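PDB 5JVK: uncharacterized protein from Bacteroides cellulosilyticus, which is a family 39 glycoside hydrolase of a gut symbiont that probably hydrolyses O-glycosidic bonds, apparently in an endo-acting manner. Local coordinates for residues Arg37-Phe51 with Ile63-Leu77. Residues are numbered along the deposited sequence; the frame is centred on the assembly and turned at random.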
loop_
_atom_site.group_PDB
_atom_site.type_symbol
_atom_site.label_atom_id
_atom_site.label_comp_id
_atom_site.label_asym_id
_atom_site.label_seq_id
_atom_site.Cartn_x
_atom_site.Cartn_y
_atom_site.Cartn_z
ATOM N N ARG A 37 -27.672 29.311 -4.404
ATOM C CA ARG A 37 -26.210 29.416 -4.519
ATOM C C ARG A 37 -25.529 28.268 -3.771
ATOM O O ARG A 37 -25.916 27.953 -2.644
ATOM C CB ARG A 37 -25.709 30.737 -3.929
ATOM C CG ARG A 37 -26.069 31.985 -4.716
ATOM C CD ARG A 37 -25.329 33.190 -4.147
ATOM N NE ARG A 37 -25.852 34.469 -4.637
ATOM C CZ ARG A 37 -25.604 35.006 -5.836
ATOM N NH1 ARG A 37 -26.144 36.184 -6.149
ATOM N NH2 ARG A 37 -24.830 34.387 -6.729
ATOM N N LEU A 38 -24.510 27.669 -4.393
ATOM C CA LEU A 38 -23.695 26.617 -3.768
ATOM C C LEU A 38 -22.340 27.192 -3.353
ATOM O O LEU A 38 -21.498 27.478 -4.207
ATOM C CB LEU A 38 -23.503 25.446 -4.740
ATOM C CG LEU A 38 -22.625 24.265 -4.307
ATOM C CD1 LEU A 38 -23.087 23.665 -2.986
ATOM C CD2 LEU A 38 -22.608 23.206 -5.398
ATOM N N THR A 39 -22.142 27.367 -2.046
ATOM C CA THR A 39 -20.872 27.848 -1.493
ATOM C C THR A 39 -20.019 26.654 -1.051
ATOM O O THR A 39 -20.538 25.704 -0.452
ATOM C CB THR A 39 -21.103 28.792 -0.293
ATOM O OG1 THR A 39 -21.983 29.854 -0.680
ATOM C CG2 THR A 39 -19.786 29.397 0.204
ATOM N N GLY A 40 -18.720 26.715 -1.351
ATOM C CA GLY A 40 -17.760 25.669 -0.989
ATOM C C GLY A 40 -16.548 26.237 -0.270
ATOM O O GLY A 40 -15.996 27.253 -0.696
ATOM N N LYS A 41 -16.149 25.583 0.821
ATOM C CA LYS A 41 -14.951 25.938 1.586
ATOM C C LYS A 41 -14.029 24.725 1.659
ATOM O O LYS A 41 -14.449 23.664 2.124
ATOM C CB LYS A 41 -15.327 26.360 3.006
ATOM C CG LYS A 41 -15.923 27.753 3.121
ATOM C CD LYS A 41 -16.320 28.080 4.556
ATOM C CE LYS A 41 -15.122 28.449 5.420
ATOM N NZ LYS A 41 -15.442 28.404 6.874
ATOM N N LEU A 42 -12.788 24.884 1.196
ATOM C CA LEU A 42 -11.748 23.859 1.338
ATOM C C LEU A 42 -10.821 24.267 2.472
ATOM O O LEU A 42 -10.089 25.240 2.337
ATOM C CB LEU A 42 -10.943 23.706 0.045
ATOM C CG LEU A 42 -11.646 22.994 -1.112
ATOM C CD1 LEU A 42 -10.889 23.230 -2.410
ATOM C CD2 LEU A 42 -11.797 21.505 -0.843
ATOM N N VAL A 43 -10.854 23.510 3.571
ATOM C CA VAL A 43 -10.094 23.813 4.791
ATOM C C VAL A 43 -9.007 22.757 5.019
ATOM O O VAL A 43 -9.309 21.572 5.166
ATOM C CB VAL A 43 -11.022 23.849 6.026
ATOM C CG1 VAL A 43 -10.286 24.426 7.230
ATOM C CG2 VAL A 43 -12.284 24.652 5.729
ATOM N N ARG A 44 -7.750 23.199 5.068
ATOM C CA ARG A 44 -6.598 22.299 5.176
ATOM C C ARG A 44 -6.436 21.745 6.593
ATOM O O ARG A 44 -6.711 22.443 7.570
ATOM C CB ARG A 44 -5.316 23.033 4.767
ATOM C CG ARG A 44 -4.091 22.137 4.665
ATOM C CD ARG A 44 -2.987 22.736 3.810
ATOM N NE ARG A 44 -2.348 23.898 4.425
ATOM C CZ ARG A 44 -1.313 24.560 3.905
ATOM N NH1 ARG A 44 -0.774 24.190 2.744
ATOM N NH2 ARG A 44 -0.802 25.605 4.547
ATOM N N TYR A 45 -5.986 20.494 6.694
ATOM C CA TYR A 45 -5.718 19.859 7.989
ATOM C C TYR A 45 -4.596 20.608 8.723
ATOM O O TYR A 45 -3.631 21.066 8.099
ATOM C CB TYR A 45 -5.356 18.370 7.795
ATOM C CG TYR A 45 -4.986 17.606 9.053
ATOM C CD1 TYR A 45 -3.712 17.725 9.621
ATOM C CD2 TYR A 45 -5.895 16.739 9.659
ATOM C CE1 TYR A 45 -3.369 17.030 10.767
ATOM C CE2 TYR A 45 -5.557 16.036 10.805
ATOM C CZ TYR A 45 -4.293 16.184 11.353
ATOM O OH TYR A 45 -3.952 15.494 12.492
ATOM N N GLY A 46 -4.749 20.743 10.041
ATOM C CA GLY A 46 -3.716 21.319 10.905
ATOM C C GLY A 46 -3.804 22.823 11.091
ATOM O O GLY A 46 -4.047 23.294 12.201
ATOM N N ASP A 47 -3.594 23.570 10.008
ATOM C CA ASP A 47 -3.532 25.039 10.051
ATOM C C ASP A 47 -4.770 25.759 9.488
ATOM O O ASP A 47 -4.827 26.990 9.515
ATOM C CB ASP A 47 -2.255 25.539 9.350
ATOM C CG ASP A 47 -2.278 25.343 7.837
ATOM O OD1 ASP A 47 -2.994 24.449 7.337
ATOM O OD2 ASP A 47 -1.560 26.089 7.140
ATOM N N ASN A 48 -5.739 24.994 8.980
ATOM C CA ASN A 48 -7.018 25.529 8.481
ATOM C C ASN A 48 -6.894 26.590 7.368
ATOM O O ASN A 48 -7.700 27.519 7.304
ATOM C CB ASN A 48 -7.879 26.068 9.642
ATOM C CG ASN A 48 -8.084 25.049 10.752
ATOM O OD1 ASN A 48 -7.953 25.378 11.928
ATOM N ND2 ASN A 48 -8.407 23.815 10.387
ATOM N N LEU A 49 -5.890 26.446 6.500
ATOM C CA LEU A 49 -5.790 27.271 5.295
ATOM C C LEU A 49 -7.051 27.038 4.462
ATOM O O LEU A 49 -7.346 25.903 4.079
ATOM C CB LEU A 49 -4.540 26.913 4.484
ATOM C CG LEU A 49 -4.255 27.726 3.215
ATOM C CD1 LEU A 49 -3.984 29.184 3.553
ATOM C CD2 LEU A 49 -3.081 27.130 2.453
ATOM N N THR A 50 -7.793 28.115 4.210
ATOM C CA THR A 50 -9.131 28.036 3.621
ATOM C C THR A 50 -9.170 28.664 2.226
ATOM O O THR A 50 -8.538 29.693 1.984
ATOM C CB THR A 50 -10.167 28.722 4.535
ATOM O OG1 THR A 50 -10.117 28.125 5.838
ATOM C CG2 THR A 50 -11.584 28.586 3.974
ATOM N N PHE A 51 -9.909 28.021 1.321
ATOM C CA PHE A 51 -10.161 28.541 -0.025
ATOM C C PHE A 51 -11.656 28.461 -0.318
ATOM O O PHE A 51 -12.287 27.443 -0.034
ATOM C CB PHE A 51 -9.365 27.748 -1.062
ATOM C CG PHE A 51 -7.881 27.834 -0.869
ATOM C CD1 PHE A 51 -7.191 28.992 -1.215
ATOM C CD2 PHE A 51 -7.170 26.767 -0.322
ATOM C CE1 PHE A 51 -5.817 29.084 -1.031
ATOM C CE2 PHE A 51 -5.798 26.853 -0.134
ATOM C CZ PHE A 51 -5.121 28.013 -0.486
ATOM N N ILE A 63 -12.721 26.044 -7.248
ATOM C CA ILE A 63 -12.001 26.760 -6.186
ATOM C C ILE A 63 -10.508 26.812 -6.514
ATOM O O ILE A 63 -9.911 25.795 -6.866
ATOM C CB ILE A 63 -12.204 26.095 -4.802
ATOM C CG1 ILE A 63 -13.704 25.902 -4.523
ATOM C CG2 ILE A 63 -11.556 26.932 -3.695
ATOM C CD1 ILE A 63 -14.033 25.281 -3.181
ATOM N N ASP A 64 -9.919 28.002 -6.382
ATOM C CA ASP A 64 -8.488 28.214 -6.615
ATOM C C ASP A 64 -7.686 27.777 -5.388
ATOM O O ASP A 64 -7.784 28.396 -4.329
ATOM C CB ASP A 64 -8.196 29.693 -6.905
ATOM C CG ASP A 64 -8.858 30.191 -8.181
ATOM O OD1 ASP A 64 -8.588 29.616 -9.256
ATOM O OD2 ASP A 64 -9.631 31.174 -8.110
ATOM N N VAL A 65 -6.896 26.715 -5.543
ATOM C CA VAL A 65 -6.096 26.148 -4.456
ATOM C C VAL A 65 -4.621 26.437 -4.732
ATOM O O VAL A 65 -4.055 25.908 -5.686
ATOM C CB VAL A 65 -6.336 24.628 -4.335
ATOM C CG1 VAL A 65 -5.476 24.022 -3.231
ATOM C CG2 VAL A 65 -7.815 24.349 -4.087
ATOM N N THR A 66 -4.016 27.277 -3.892
ATOM C CA THR A 66 -2.639 27.756 -4.079
ATOM C C THR A 66 -1.547 26.908 -3.412
ATOM O O THR A 66 -0.359 27.124 -3.679
ATOM C CB THR A 66 -2.482 29.201 -3.561
ATOM O OG1 THR A 66 -2.628 29.224 -2.136
ATOM C CG2 THR A 66 -3.517 30.123 -4.197
ATOM N N GLU A 67 -1.938 25.978 -2.539
ATOM C CA GLU A 67 -0.992 25.096 -1.840
ATOM C C GLU A 67 -1.520 23.667 -1.765
ATOM O O GLU A 67 -2.729 23.443 -1.727
ATOM C CB GLU A 67 -0.738 25.596 -0.418
ATOM C CG GLU A 67 0.083 26.871 -0.310
ATOM C CD GLU A 67 0.352 27.267 1.135
ATOM O OE1 GLU A 67 0.704 26.382 1.948
ATOM O OE2 GLU A 67 0.216 28.464 1.468
ATOM N N LEU A 68 -0.598 22.708 -1.718
ATOM C CA LEU A 68 -0.944 21.296 -1.543
ATOM C C LEU A 68 -1.498 21.035 -0.141
ATOM O O LEU A 68 -1.222 21.787 0.805
ATOM C CB LEU A 68 0.280 20.399 -1.775
ATOM C CG LEU A 68 0.934 20.417 -3.157
ATOM C CD1 LEU A 68 2.140 19.493 -3.176
ATOM C CD2 LEU A 68 -0.064 20.020 -4.234
ATOM N N GLY A 69 -2.280 19.967 -0.021
ATOM C CA GLY A 69 -2.799 19.550 1.266
ATOM C C GLY A 69 -3.951 18.574 1.210
ATOM O O GLY A 69 -4.514 18.312 0.150
ATOM N N TYR A 70 -4.263 18.027 2.379
ATOM C CA TYR A 70 -5.463 17.251 2.640
ATOM C C TYR A 70 -6.497 18.230 3.179
ATOM O O TYR A 70 -6.280 18.843 4.231
ATOM C CB TYR A 70 -5.167 16.167 3.683
ATOM C CG TYR A 70 -6.322 15.233 3.951
ATOM C CD1 TYR A 70 -6.674 14.255 3.023
ATOM C CD2 TYR A 70 -7.060 15.319 5.134
ATOM C CE1 TYR A 70 -7.730 13.390 3.258
ATOM C CE2 TYR A 70 -8.123 14.457 5.377
ATOM C CZ TYR A 70 -8.450 13.496 4.436
ATOM O OH TYR A 70 -9.493 12.644 4.661
ATOM N N TYR A 71 -7.608 18.381 2.457
ATOM C CA TYR A 71 -8.626 19.383 2.780
ATOM C C TYR A 71 -9.943 18.746 3.193
ATOM O O TYR A 71 -10.293 17.667 2.714
ATOM C CB TYR A 71 -8.869 20.299 1.574
ATOM C CG TYR A 71 -7.698 21.188 1.239
ATOM C CD1 TYR A 71 -7.635 22.500 1.710
ATOM C CD2 TYR A 71 -6.645 20.721 0.454
ATOM C CE1 TYR A 71 -6.561 23.322 1.406
ATOM C CE2 TYR A 71 -5.562 21.535 0.147
ATOM C CZ TYR A 71 -5.525 22.834 0.627
ATOM O OH TYR A 71 -4.460 23.644 0.331
ATOM N N THR A 72 -10.655 19.420 4.094
ATOM C CA THR A 72 -12.064 19.142 4.358
ATOM C C THR A 72 -12.877 20.088 3.472
ATOM O O THR A 72 -12.652 21.301 3.486
ATOM C CB THR A 72 -12.429 19.375 5.839
ATOM O OG1 THR A 72 -11.571 18.593 6.679
ATOM C CG2 THR A 72 -13.878 18.984 6.113
ATOM N N LEU A 73 -13.802 19.521 2.700
ATOM C CA LEU A 73 -14.674 20.279 1.804
ATOM C C LEU A 73 -16.048 20.451 2.453
ATOM O O LEU A 73 -16.807 19.486 2.556
ATOM C CB LEU A 73 -14.806 19.551 0.460
ATOM C CG LEU A 73 -15.781 20.096 -0.590
ATOM C CD1 LEU A 73 -15.499 21.549 -0.947
ATOM C CD2 LEU A 73 -15.726 19.223 -1.830
ATOM N N GLU A 74 -16.353 21.672 2.895
ATOM C CA GLU A 74 -17.663 22.015 3.465
ATOM C C GLU A 74 -18.527 22.670 2.387
ATOM O O GLU A 74 -18.180 23.743 1.892
ATOM C CB GLU A 74 -17.497 22.977 4.648
ATOM C CG GLU A 74 -16.782 22.374 5.850
ATOM C CD GLU A 74 -16.188 23.416 6.789
ATOM O OE1 GLU A 74 -16.743 24.533 6.893
ATOM O OE2 GLU A 74 -15.158 23.108 7.434
ATOM N N LEU A 75 -19.637 22.024 2.027
ATOM C CA LEU A 75 -20.551 22.522 0.987
ATOM C C LEU A 75 -21.893 22.941 1.587
ATOM O O LEU A 75 -22.426 22.256 2.463
ATOM C CB LEU A 75 -20.772 21.455 -0.090
ATOM C CG LEU A 75 -19.589 21.196 -1.030
ATOM C CD1 LEU A 75 -19.764 19.884 -1.783
ATOM C CD2 LEU A 75 -19.396 22.345 -2.009
ATOM N N THR A 76 -22.427 24.065 1.102
ATOM C CA THR A 76 -23.692 24.628 1.586
ATOM C C THR A 76 -24.517 25.182 0.421
ATOM O O THR A 76 -24.104 26.144 -0.234
ATOM C CB THR A 76 -23.439 25.758 2.608
ATOM O OG1 THR A 76 -22.686 25.246 3.714
ATOM C CG2 THR A 76 -24.754 26.350 3.126
ATOM N N LEU A 77 -25.671 24.562 0.169
ATOM C CA LEU A 77 -26.648 25.059 -0.804
ATOM C C LEU A 77 -27.709 25.874 -0.065
ATOM O O LEU A 77 -28.263 25.403 0.931
ATOM C CB LEU A 77 -27.298 23.892 -1.549
ATOM C CG LEU A 77 -28.254 24.226 -2.699
ATOM C CD1 LEU A 77 -27.588 25.105 -3.749
ATOM C CD2 LEU A 77 -28.772 22.940 -3.325
HETATM O O HOH W 1 -20.033 26.068 2.516
#
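Antiparallel pairing of strand 37-44 with strand 69-77 joins the central strand of a mixed five-stranded sheet in the N-terminal beta domain to the neighbour that pairs with edge strand 50-55; strand 63-65, from a second sheet, runs 16° from parallel to strand 37-44, the two sheets packing face to face as in a beta-sandwich. Thr39 with Thr76, Lys41 with Glu74 and Val43 with Thr72 are hydrogen-bonded pairs; between the first two a water donates to Thr39 O and Glu74 O and also bonds the Thr76 hydroxyl. Leu42 CD1 reaches across to Val65 CG2 (3.7 Å) and Ile63 CD1 (3.8 Å) of the facing sheet, while its CD2 packs 3.7 Å from Leu73 CD1 of the adjacent strand. Phe51 lays one ring face over Val65 CA, a CH-pi contact 4.2 Å from the ring centroid, with the edge turned to Tyr71. The Tyr71 hydroxyl in turn donates to Glu67 O at 2.7 Å, tying strand to turn. At the sheet's end Arg44, bent at chi3 (69°), swings its guanidinium to the 66-68 turn: NH1 reaches Glu67 OE1 at 2.8 Å, from above the carboxylate plane, and Leu68 O at 3.1 Å, which lies in the guanidinium plane. Asp47 takes NE and NH2 side-on, and Leu49 CD2 covers one guanidinium face. An arginine shared by two carboxylates and a carbonyl is thus fixed in rotation, and its single positive charge, probably offset by the two acids, links the 45-49 turn to the 66-68 turn.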